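Local coordinates for protein AmbC (Sorangium cellulosum, PDB 5O15) that acts as a bifunctional dehydratase-cyclase domain in ambruticin biosynthesis, probably dehydrating a polyketide intermediate and then closing an oxygen heterocycle, at residues 276-279 / 283-286; 145-150 / 189-194; 163-166 / 170-173; 64-69 / 205-210. All coordinates share one frame; numbering follows the deposited sequence.

Interaction 1: 276-279 / 283-286; sequences LADA and PVAR
Val284 turns CG2 anti to its own carbonyl carbon and beside its backbone N, which carries this methyl to Asp278, 3.6 Å from Asp278 CB. Leu276 sets CG anti to its carbonyl carbon (chi1 -56°), and its branch CD1 lies 4.2 Å from Ala285 CB on the same face of the sheet. The 283-286 strand has an extra residue here, so Val284 and Ala285 lie opposite the single Leu276, a classic beta bulge. Leu276 O takes a bond from Val284 N at 2.9 Å and a weak one from Ala285 N at 3.4 Å. In return, Leu276 N gives a bond of 2.9 Å to Ala285 O. The bulge shifts the register by one residue, and the next pair, Ala277 with Pro283, is non-hydrogen-bonded. One water donates to Asp278 OD2 and Pro283 O and bridges the two segments at the turn end of the hairpin. Asp278 OD1 accepts from Gln280 N and Gln282 N and so holds the turn. This hairpin joins strands 269-277 and 283-295 of the double hotdog fold. Strand 254-261 flanks it through Leu255, which touches Leu276 and Val284, and the 145-150 loop covers Ala277.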
loop_
_atom_site.group_PDB
_atom_site.type_symbol
_atom_site.label_atom_id
_atom_site.label_comp_id
_atom_site.label_asym_id
_atom_site.label_seq_id
_atom_site.Cartn_x
_atom_site.Cartn_y
_atom_site.Cartn_z
ATOM N N LEU A 276 4.150 2.859 -11.530
ATOM C CA LEU A 276 2.886 3.540 -11.794
ATOM C C LEU A 276 3.123 4.773 -12.645
ATOM O O LEU A 276 4.044 5.551 -12.382
ATOM C CB LEU A 276 2.225 3.935 -10.471
ATOM C CG LEU A 276 1.995 2.778 -9.500
ATOM C CD1 LEU A 276 1.470 3.258 -8.168
ATOM C CD2 LEU A 276 1.036 1.741 -10.077
ATOM N N ALA A 277 2.263 4.952 -13.644
ATOM C CA ALA A 277 2.307 6.061 -14.572
ATOM C C ALA A 277 0.970 6.786 -14.610
ATOM O O ALA A 277 -0.096 6.170 -14.519
ATOM C CB ALA A 277 2.660 5.559 -15.975
ATOM N N ASP A 278 1.037 8.097 -14.796
ATOM C CA ASP A 278 -0.152 8.922 -14.928
ATOM C C ASP A 278 -0.749 8.835 -16.323
ATOM O O ASP A 278 -0.221 8.173 -17.217
ATOM C CB ASP A 278 0.109 10.368 -14.494
ATOM C CG ASP A 278 0.977 11.175 -15.458
ATOM O OD1 ASP A 278 1.084 10.841 -16.655
ATOM O OD2 ASP A 278 1.536 12.193 -14.953
ATOM N N ALA A 279 -1.880 9.524 -16.497
ATOM C CA ALA A 279 -2.647 9.480 -17.743
ATOM C C ALA A 279 -1.903 10.055 -18.928
ATOM O O ALA A 279 -2.309 9.796 -20.062
ATOM C CB ALA A 279 -3.966 10.221 -17.546
ATOM N N PRO A 283 5.901 9.260 -14.968
ATOM C CA PRO A 283 6.019 8.500 -13.727
ATOM C C PRO A 283 5.235 9.145 -12.602
ATOM O O PRO A 283 5.295 10.358 -12.389
ATOM C CB PRO A 283 7.530 8.494 -13.437
ATOM C CG PRO A 283 8.181 8.900 -14.676
ATOM C CD PRO A 283 7.211 9.637 -15.527
ATOM N N VAL A 284 4.582 8.306 -11.810
ATOM C CA VAL A 284 3.941 8.706 -10.562
ATOM C C VAL A 284 4.635 8.124 -9.347
ATOM O O VAL A 284 4.867 8.835 -8.371
ATOM C CB VAL A 284 2.437 8.356 -10.548
ATOM C CG1 VAL A 284 1.840 8.518 -9.163
ATOM C CG2 VAL A 284 1.711 9.194 -11.546
ATOM N N ALA A 285 4.918 6.836 -9.352
ATOM C CA ALA A 285 5.490 6.189 -8.174
ATOM C C ALA A 285 6.109 4.887 -8.583
ATOM O O ALA A 285 5.744 4.307 -9.623
ATOM C CB ALA A 285 4.468 5.961 -7.066
ATOM N N ARG A 286 6.989 4.376 -7.734
ATOM C CA ARG A 286 7.510 3.047 -7.953
ATOM C C ARG A 286 7.838 2.429 -6.615
ATOM O O ARG A 286 8.258 3.124 -5.672
ATOM C CB ARG A 286 8.729 3.044 -8.868
ATOM C CG ARG A 286 9.842 3.947 -8.395
ATOM C CD ARG A 286 10.840 4.184 -9.514
ATOM N NE ARG A 286 11.980 4.975 -9.072
ATOM C CZ ARG A 286 11.927 6.277 -8.810
ATOM N NH1 ARG A 286 10.772 6.931 -8.937
ATOM N NH2 ARG A 286 13.031 6.917 -8.415
HETATM O O HOH W 1 3.247 12.424 -12.916
#

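Interaction 2: 145-150 / 189-194; sequences TAWAAG and SIYADL
This is a small aromatic contact, partly buried, between the 3-10 turn at 146-148 and strand 189-195. Two side chains carry it, Trp147 and Tyr191. The six-membered ring of Trp147 and the ring of Tyr191 have centroids 6.0 Å apart. The two rings meet at a slant, with their planes at 46°. Trp147 CE3 comes in at the edge of the Tyr191 ring, near its plane, 3.9 Å from Tyr191 CE1. The same tyrosine atom lies 4.0 Å from Trp147 CB, so it fits beside the root of the indole. Trp147 CG sits between the backbone N and the carbonyl carbon (chi1 52°). One face of the indole is thereby laid back on its own turn, with Ala148 CB 3.7 Å above the ring plane.

The turn is built by Ala148 N bonding to Thr145 O at 2.9 Å and Ala149 N bonding to Ala146 O at 3.1 Å. It belongs to the long connection between strands 129-137 and 158-160. Strand 189-195 is part of the antiparallel sheet structure of the double hotdog fold, paired with strands 180-186 and 254-261. The other side of this strand packs on helix 211-225 through Ile190, Ala192 and Leu194.

Polar ends fix both rings in place. Trp147 NE1 donates a hydrogen bond to Glu275 OE1 on strand 269-277. Arg258 NE, on strand 254-261, is hydrogen-bonded to Tyr191 OH, and Trp147 also packs against the side chain of Arg258.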
loop_
_atom_site.group_PDB
_atom_site.type_symbol
_atom_site.label_atom_id
_atom_site.label_comp_id
_atom_site.label_asym_id
_atom_site.label_seq_id
_atom_site.Cartn_x
_atom_site.Cartn_y
_atom_site.Cartn_z
ATOM N N THR A 145 8.735 4.991 -18.046
ATOM C CA THR A 145 7.326 4.674 -18.222
ATOM C C THR A 145 6.959 4.578 -19.695
ATOM O O THR A 145 5.800 4.724 -20.052
ATOM C CB THR A 145 6.447 5.683 -17.481
ATOM O OG1 THR A 145 6.842 7.014 -17.857
ATOM C CG2 THR A 145 6.590 5.492 -15.945
ATOM N N ALA A 146 7.934 4.270 -20.546
ATOM C CA ALA A 146 7.635 4.082 -21.961
ATOM C C ALA A 146 6.621 2.959 -22.191
ATOM O O ALA A 146 5.870 2.986 -23.172
ATOM C CB ALA A 146 8.920 3.813 -22.738
ATOM N N TRP A 147 6.563 1.994 -21.273
ATOM C CA TRP A 147 5.597 0.907 -21.370
ATOM C C TRP A 147 4.156 1.392 -21.269
ATOM O O TRP A 147 3.255 0.670 -21.693
ATOM C CB TRP A 147 5.849 -0.153 -20.271
ATOM C CG TRP A 147 5.930 0.412 -18.869
ATOM C CD1 TRP A 147 7.062 0.785 -18.194
ATOM C CD2 TRP A 147 4.831 0.715 -18.005
ATOM N NE1 TRP A 147 6.723 1.308 -16.978
ATOM C CE2 TRP A 147 5.360 1.278 -16.843
ATOM C CE3 TRP A 147 3.444 0.559 -18.100
ATOM C CZ2 TRP A 147 4.560 1.698 -15.785
ATOM C CZ3 TRP A 147 2.659 0.968 -17.042
ATOM C CH2 TRP A 147 3.207 1.543 -15.918
ATOM N N ALA A 148 3.915 2.579 -20.713
ATOM C CA ALA A 148 2.576 3.141 -20.571
ATOM C C ALA A 148 2.168 3.957 -21.789
ATOM O O ALA A 148 1.001 4.318 -21.906
ATOM C CB ALA A 148 2.536 4.022 -19.311
ATOM N N ALA A 149 3.099 4.254 -22.679
ATOM C CA ALA A 149 2.873 5.061 -23.871
ATOM C C ALA A 149 2.641 4.165 -25.078
ATOM O O ALA A 149 3.122 3.032 -25.128
ATOM C CB ALA A 149 4.116 5.936 -24.122
ATOM N N GLY A 150 1.933 4.702 -26.083
ATOM C CA GLY A 150 1.744 3.960 -27.315
ATOM C C GLY A 150 0.742 2.846 -27.138
ATOM O O GLY A 150 -0.292 3.015 -26.507
ATOM N N SER A 189 5.304 -9.851 -16.418
ATOM C CA SER A 189 4.810 -8.498 -16.215
ATOM C C SER A 189 3.299 -8.448 -16.349
ATOM O O SER A 189 2.743 -8.881 -17.365
ATOM C CB SER A 189 5.432 -7.554 -17.236
ATOM O OG SER A 189 6.820 -7.444 -16.987
ATOM N N ILE A 190 2.649 -7.895 -15.340
ATOM C CA ILE A 190 1.229 -7.591 -15.362
ATOM C C ILE A 190 1.069 -6.108 -15.630
ATOM O O ILE A 190 1.695 -5.278 -14.957
ATOM C CB ILE A 190 0.551 -7.984 -14.047
ATOM C CG1 ILE A 190 0.764 -9.478 -13.768
ATOM C CG2 ILE A 190 -0.910 -7.628 -14.081
ATOM C CD1 ILE A 190 0.122 -10.395 -14.751
ATOM N N TYR A 191 0.249 -5.765 -16.616
ATOM C CA TYR A 191 -0.066 -4.400 -16.975
ATOM C C TYR A 191 -1.519 -4.149 -16.617
ATOM O O TYR A 191 -2.379 -4.983 -16.930
ATOM C CB TYR A 191 0.167 -4.176 -18.480
ATOM C CG TYR A 191 1.632 -4.282 -18.824
ATOM C CD1 TYR A 191 2.455 -3.213 -18.574
ATOM C CD2 TYR A 191 2.200 -5.442 -19.324
ATOM C CE1 TYR A 191 3.805 -3.271 -18.834
ATOM C CE2 TYR A 191 3.576 -5.518 -19.584
ATOM C CZ TYR A 191 4.363 -4.420 -19.339
ATOM O OH TYR A 191 5.731 -4.441 -19.568
ATOM N N ALA A 192 -1.830 -3.025 -15.991
ATOM C CA ALA A 192 -3.201 -2.802 -15.553
ATOM C C ALA A 192 -3.577 -1.339 -15.590
ATOM O O ALA A 192 -2.738 -0.455 -15.380
ATOM C CB ALA A 192 -3.428 -3.381 -14.152
ATOM N N ASP A 193 -4.875 -1.097 -15.829
ATOM C CA ASP A 193 -5.510 0.192 -15.600
ATOM C C ASP A 193 -6.141 0.167 -14.216
ATOM O O ASP A 193 -6.984 -0.696 -13.937
ATOM C CB ASP A 193 -6.576 0.453 -16.662
ATOM C CG ASP A 193 -5.986 0.679 -18.018
ATOM O OD1 ASP A 193 -5.156 1.590 -18.178
ATOM O OD2 ASP A 193 -6.368 0.011 -18.986
ATOM N N LEU A 194 -5.746 1.126 -13.371
ATOM C CA LEU A 194 -6.201 1.242 -11.992
ATOM C C LEU A 194 -7.012 2.521 -11.847
ATOM O O LEU A 194 -6.632 3.565 -12.371
ATOM C CB LEU A 194 -5.018 1.310 -11.032
ATOM C CG LEU A 194 -3.947 0.229 -11.174
ATOM C CD1 LEU A 194 -2.882 0.417 -10.094
ATOM C CD2 LEU A 194 -4.502 -1.184 -11.125
#

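Interaction 3: 163-166 / 170-173; sequences TRWV and DAWV
Trp165 lays one face of its indole over Asp170, whose CB stands 3.6 Å from the centroid of the six-membered ring and 13° off the ring normal. This is a CH-pi contact. Trp165 CG lies anti to the backbone N, which extends the ring toward 170-173. The far rim of the indole continues to the next residue, with Trp165 CZ2 4.3 Å from Ala171 CB. Trp165 NE1 bonds to Glu167 OE1.

Asp170 and Val166 are tied together by two hydrogen bonds. Val166 N donates to Asp170 OD2 at 2.9 Å, nearly straight at 169°, and uses the anti lone pair of that oxygen. Asp170 N donates to Val166 O at 2.8 Å. This second bond runs from residue i+4 back to i and spans the single turn of helix 167-170. The carboxylate folds back to Val166 N, at the N-cap residue. Its plane is 38° from the indole plane. Asp170 OD1 forms a salt bridge with Arg223 NH2, while OD2 takes Val166 N. With an alanine here CB would stay at the ring face, but Val166 N is likely to lose its acceptor and Arg223 its charge partner.

The contact lies at the surface, in the connection that leads from strand 158-160 to strand 180-186. Arg223 links it to helix 211-225, and Val166 packs on Leu226 just beyond that helix.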
loop_
_atom_site.group_PDB
_atom_site.type_symbol
_atom_site.label_atom_id
_atom_site.label_comp_id
_atom_site.label_asym_id
_atom_site.label_seq_id
_atom_site.Cartn_x
_atom_site.Cartn_y
_atom_site.Cartn_z
ATOM N N THR A 163 -12.857 -9.596 -13.968
ATOM C CA THR A 163 -14.171 -9.916 -13.442
ATOM C C THR A 163 -14.275 -11.362 -12.972
ATOM O O THR A 163 -15.264 -11.721 -12.329
ATOM C CB THR A 163 -15.253 -9.658 -14.523
ATOM O OG1 THR A 163 -15.187 -10.670 -15.533
ATOM C CG2 THR A 163 -15.052 -8.307 -15.200
ATOM N N ARG A 164 -13.287 -12.193 -13.277
ATOM C CA ARG A 164 -13.343 -13.579 -12.856
ATOM C C ARG A 164 -13.272 -13.636 -11.335
ATOM O O ARG A 164 -12.458 -12.944 -10.694
ATOM C CB ARG A 164 -12.222 -14.359 -13.495
ATOM C CG ARG A 164 -12.293 -15.833 -13.222
ATOM C CD ARG A 164 -11.197 -16.520 -13.968
ATOM N NE ARG A 164 -11.382 -17.967 -14.174
ATOM C CZ ARG A 164 -10.909 -18.877 -13.332
ATOM N NH1 ARG A 164 -10.276 -18.468 -12.241
ATOM N NH2 ARG A 164 -11.004 -20.156 -13.620
ATOM N N TRP A 165 -14.103 -14.460 -10.743
ATOM C CA TRP A 165 -14.227 -14.537 -9.300
ATOM C C TRP A 165 -12.944 -15.094 -8.698
ATOM O O TRP A 165 -12.410 -16.117 -9.142
ATOM C CB TRP A 165 -15.400 -15.463 -8.993
ATOM C CG TRP A 165 -15.650 -15.646 -7.531
ATOM C CD1 TRP A 165 -15.135 -16.625 -6.742
ATOM C CD2 TRP A 165 -16.549 -14.897 -6.726
ATOM N NE1 TRP A 165 -15.640 -16.506 -5.469
ATOM C CE2 TRP A 165 -16.528 -15.466 -5.438
ATOM C CE3 TRP A 165 -17.412 -13.821 -6.970
ATOM C CZ2 TRP A 165 -17.305 -14.993 -4.395
ATOM C CZ3 TRP A 165 -18.194 -13.346 -5.935
ATOM C CH2 TRP A 165 -18.140 -13.944 -4.654
ATOM N N VAL A 166 -12.466 -14.410 -7.670
ATOM C CA VAL A 166 -11.357 -14.856 -6.824
ATOM C C VAL A 166 -11.921 -14.840 -5.418
ATOM O O VAL A 166 -12.182 -13.767 -4.870
ATOM C CB VAL A 166 -10.145 -13.918 -6.942
ATOM C CG1 VAL A 166 -9.050 -14.327 -5.960
ATOM C CG2 VAL A 166 -9.586 -13.940 -8.335
ATOM N N ASP A 170 -13.240 -11.464 -3.750
ATOM C CA ASP A 170 -14.624 -11.170 -4.096
ATOM C C ASP A 170 -15.597 -11.571 -3.004
ATOM O O ASP A 170 -16.696 -11.012 -2.947
ATOM C CB ASP A 170 -14.965 -11.788 -5.460
ATOM C CG ASP A 170 -14.219 -11.111 -6.557
ATOM O OD1 ASP A 170 -14.274 -9.867 -6.611
ATOM O OD2 ASP A 170 -13.538 -11.773 -7.363
ATOM N N ALA A 171 -15.279 -12.555 -2.176
ATOM C CA ALA A 171 -16.183 -12.887 -1.086
ATOM C C ALA A 171 -16.223 -11.828 -0.005
ATOM O O ALA A 171 -17.125 -11.854 0.837
ATOM C CB ALA A 171 -15.817 -14.230 -0.475
ATOM N N TRP A 172 -15.237 -10.913 0.013
ATOM C CA TRP A 172 -14.985 -10.128 1.210
ATOM C C TRP A 172 -14.991 -8.623 0.998
ATOM O O TRP A 172 -15.547 -7.895 1.817
ATOM C CB TRP A 172 -13.640 -10.551 1.796
ATOM C CG TRP A 172 -13.564 -11.976 2.209
ATOM C CD1 TRP A 172 -12.796 -12.931 1.649
ATOM C CD2 TRP A 172 -14.308 -12.607 3.248
ATOM N NE1 TRP A 172 -12.988 -14.126 2.285
ATOM C CE2 TRP A 172 -13.907 -13.951 3.281
ATOM C CE3 TRP A 172 -15.262 -12.161 4.169
ATOM C CZ2 TRP A 172 -14.401 -14.857 4.219
ATOM C CZ3 TRP A 172 -15.767 -13.071 5.096
ATOM C CH2 TRP A 172 -15.330 -14.399 5.104
ATOM N N VAL A 173 -14.265 -8.119 0.008
ATOM C CA VAL A 173 -13.959 -6.699 0.029
ATOM C C VAL A 173 -15.147 -5.884 -0.459
ATOM O O VAL A 173 -16.035 -6.351 -1.194
ATOM C CB VAL A 173 -12.709 -6.363 -0.776
ATOM C CG1 VAL A 173 -11.533 -7.166 -0.333
ATOM C CG2 VAL A 173 -12.911 -6.485 -2.242
#

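Interaction 4: 64-69 / 205-210; sequences FVELAL and QDFGLH
Glu66 reaches out from its helix and grips two successive backbone N-H groups of the 205-210 loop. Leu209 N bonds to Glu66 OE1 at 2.9 Å, nearly straight at 172°, and comes from above the carboxylate plane. Gly208 N bonds to Glu66 OE2 at 2.8 Å on the syn side, somewhat out of that plane. Phe207 presents its ring edge to the same oxygen, with Glu66 OE2 3.6 Å from Phe207 CD1. A CB on Gly208 would come within 3.0 Å of Glu66 OE1, which leaves little room for a side chain. The glutamate starts with CG anti to the backbone N and then bends at chi2 (66°), which brings the carboxylate round to the loop.

His19 NE2 also bonds to Glu66 OE2, so the carboxylate is fixed from outside the loop as well. A glutamine in place of Glu66 would probably leave Gly208 N or Leu209 N facing an NH2 instead of an acceptor. Phe207 meets Trp21 edge-to-face, and Leu209 packs on Leu247 of strand 236-247. His210 caps helix 211-225 through ND1 to Ala212 N. The contact joins helix 61-75 of one hotdog half to the loop leading into helix 211-225 of the other, an interface of the double hotdog fold.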
loop_
_atom_site.group_PDB
_atom_site.type_symbol
_atom_site.label_atom_id
_atom_site.label_comp_id
_atom_site.label_asym_id
_atom_site.label_seq_id
_atom_site.Cartn_x
_atom_site.Cartn_y
_atom_site.Cartn_z
ATOM N N PHE A 64 0.125 2.029 5.494
ATOM C CA PHE A 64 1.388 2.232 6.206
ATOM C C PHE A 64 2.431 2.775 5.253
ATOM O O PHE A 64 3.234 3.621 5.635
ATOM C CB PHE A 64 1.864 0.931 6.856
ATOM C CG PHE A 64 0.900 0.338 7.811
ATOM C CD1 PHE A 64 0.313 1.081 8.815
ATOM C CD2 PHE A 64 0.540 -0.990 7.680
ATOM C CE1 PHE A 64 -0.601 0.464 9.698
ATOM C CE2 PHE A 64 -0.335 -1.590 8.547
ATOM C CZ PHE A 64 -0.947 -0.865 9.503
ATOM N N VAL A 65 2.403 2.338 3.989
ATOM C CA VAL A 65 3.277 2.917 2.983
ATOM C C VAL A 65 2.995 4.402 2.812
ATOM O O VAL A 65 3.914 5.227 2.767
ATOM C CB VAL A 65 3.180 2.132 1.668
ATOM C CG1 VAL A 65 4.016 2.777 0.603
ATOM C CG2 VAL A 65 3.593 0.676 1.871
ATOM N N GLU A 66 1.715 4.763 2.688
ATOM C CA GLU A 66 1.319 6.158 2.559
ATOM C C GLU A 66 1.803 6.979 3.751
ATOM O O GLU A 66 2.311 8.094 3.577
ATOM C CB GLU A 66 -0.206 6.242 2.399
ATOM C CG GLU A 66 -0.808 7.613 2.617
ATOM C CD GLU A 66 -0.419 8.666 1.581
ATOM O OE1 GLU A 66 0.350 8.380 0.642
ATOM O OE2 GLU A 66 -0.857 9.829 1.753
ATOM N N LEU A 67 1.633 6.458 4.967
ATOM C CA LEU A 67 2.080 7.204 6.135
ATOM C C LEU A 67 3.595 7.372 6.133
ATOM O O LEU A 67 4.104 8.443 6.484
ATOM C CB LEU A 67 1.574 6.514 7.410
ATOM C CG LEU A 67 0.052 6.653 7.625
ATOM C CD1 LEU A 67 -0.437 5.679 8.666
ATOM C CD2 LEU A 67 -0.307 8.086 7.974
ATOM N N ALA A 68 4.326 6.340 5.728
ATOM C CA ALA A 68 5.779 6.450 5.640
ATOM C C ALA A 68 6.204 7.447 4.562
ATOM O O ALA A 68 7.154 8.205 4.766
ATOM C CB ALA A 68 6.378 5.081 5.353
ATOM N N LEU A 69 5.497 7.467 3.417
ATOM C CA LEU A 69 5.767 8.464 2.393
ATOM C C LEU A 69 5.495 9.876 2.894
ATOM O O LEU A 69 6.199 10.816 2.514
ATOM C CB LEU A 69 4.953 8.168 1.124
ATOM C CG LEU A 69 5.402 6.930 0.338
ATOM C CD1 LEU A 69 4.302 6.521 -0.626
ATOM C CD2 LEU A 69 6.674 7.188 -0.408
ATOM N N GLN A 205 -6.838 13.421 -4.209
ATOM C CA GLN A 205 -5.930 14.559 -4.187
ATOM C C GLN A 205 -5.423 14.906 -2.795
ATOM O O GLN A 205 -4.456 15.663 -2.692
ATOM C CB GLN A 205 -6.635 15.771 -4.801
ATOM C CG GLN A 205 -7.975 16.091 -4.142
ATOM C CD GLN A 205 -8.730 17.178 -4.879
ATOM O OE1 GLN A 205 -8.128 18.093 -5.434
ATOM N NE2 GLN A 205 -10.052 17.069 -4.908
ATOM N N ASP A 206 -6.042 14.371 -1.734
ATOM C CA ASP A 206 -5.637 14.669 -0.369
ATOM C C ASP A 206 -4.485 13.788 0.101
ATOM O O ASP A 206 -3.841 14.113 1.107
ATOM C CB ASP A 206 -6.829 14.484 0.581
ATOM C CG ASP A 206 -8.018 15.390 0.254
ATOM O OD1 ASP A 206 -7.842 16.473 -0.345
ATOM O OD2 ASP A 206 -9.149 15.006 0.615
ATOM N N PHE A 207 -4.217 12.685 -0.589
ATOM C CA PHE A 207 -3.199 11.730 -0.186
ATOM C C PHE A 207 -1.973 11.880 -1.077
ATOM O O PHE A 207 -2.051 12.392 -2.191
ATOM C CB PHE A 207 -3.741 10.291 -0.295
ATOM C CG PHE A 207 -4.798 9.946 0.732
ATOM C CD1 PHE A 207 -4.419 9.479 1.978
ATOM C CD2 PHE A 207 -6.137 10.119 0.478
ATOM C CE1 PHE A 207 -5.369 9.168 2.929
ATOM C CE2 PHE A 207 -7.083 9.819 1.440
ATOM C CZ PHE A 207 -6.693 9.337 2.660
ATOM N N GLY A 208 -0.841 11.393 -0.584
ATOM C CA GLY A 208 0.309 11.254 -1.450
ATOM C C GLY A 208 0.025 10.223 -2.531
ATOM O O GLY A 208 0.078 10.517 -3.732
ATOM N N LEU A 209 -0.282 9.003 -2.109
ATOM C CA LEU A 209 -0.793 7.963 -2.982
ATOM C C LEU A 209 -1.909 7.257 -2.231
ATOM O O LEU A 209 -1.664 6.558 -1.242
ATOM C CB LEU A 209 0.321 7.018 -3.395
ATOM C CG LEU A 209 -0.106 5.898 -4.338
ATOM C CD1 LEU A 209 -0.805 6.419 -5.597
ATOM C CD2 LEU A 209 1.086 5.061 -4.709
ATOM N N HIS A 210 -3.148 7.481 -2.677
ATOM C CA HIS A 210 -4.277 6.953 -1.954
ATOM C C HIS A 210 -4.053 5.460 -1.724
ATOM O O HIS A 210 -3.792 4.711 -2.682
ATOM C CB HIS A 210 -5.544 7.146 -2.790
ATOM C CG HIS A 210 -6.807 6.939 -2.036
ATOM N ND1 HIS A 210 -7.177 5.707 -1.542
ATOM C CD2 HIS A 210 -7.801 7.799 -1.701
ATOM C CE1 HIS A 210 -8.362 5.807 -0.959
ATOM N NE2 HIS A 210 -8.767 7.065 -1.050
#

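In the fold
Interactions 1 to 3 lie in the second hotdog half; interaction 4 joins the two halves, about 8 Å from the chain's centre in space. Interactions 1 and 2 are neighbours, with centres about 9 Å apart. Their strands belong to the same sheet, and the 145-150 loop rests on the hairpin at Ala277. Interaction 4 is about 14 Å from interaction 1 by centres and touches it through Leu209 and Leu276. Interaction 3 stands apart, about 23 to 26 Å from the others, centre to centre. Along the chain, 2 and 3 fall between the segments of 4, 3 also between those of 2, and 1 comes last. Interactions 1 and 3 are local in sequence, while 2 and 4 tie distant parts.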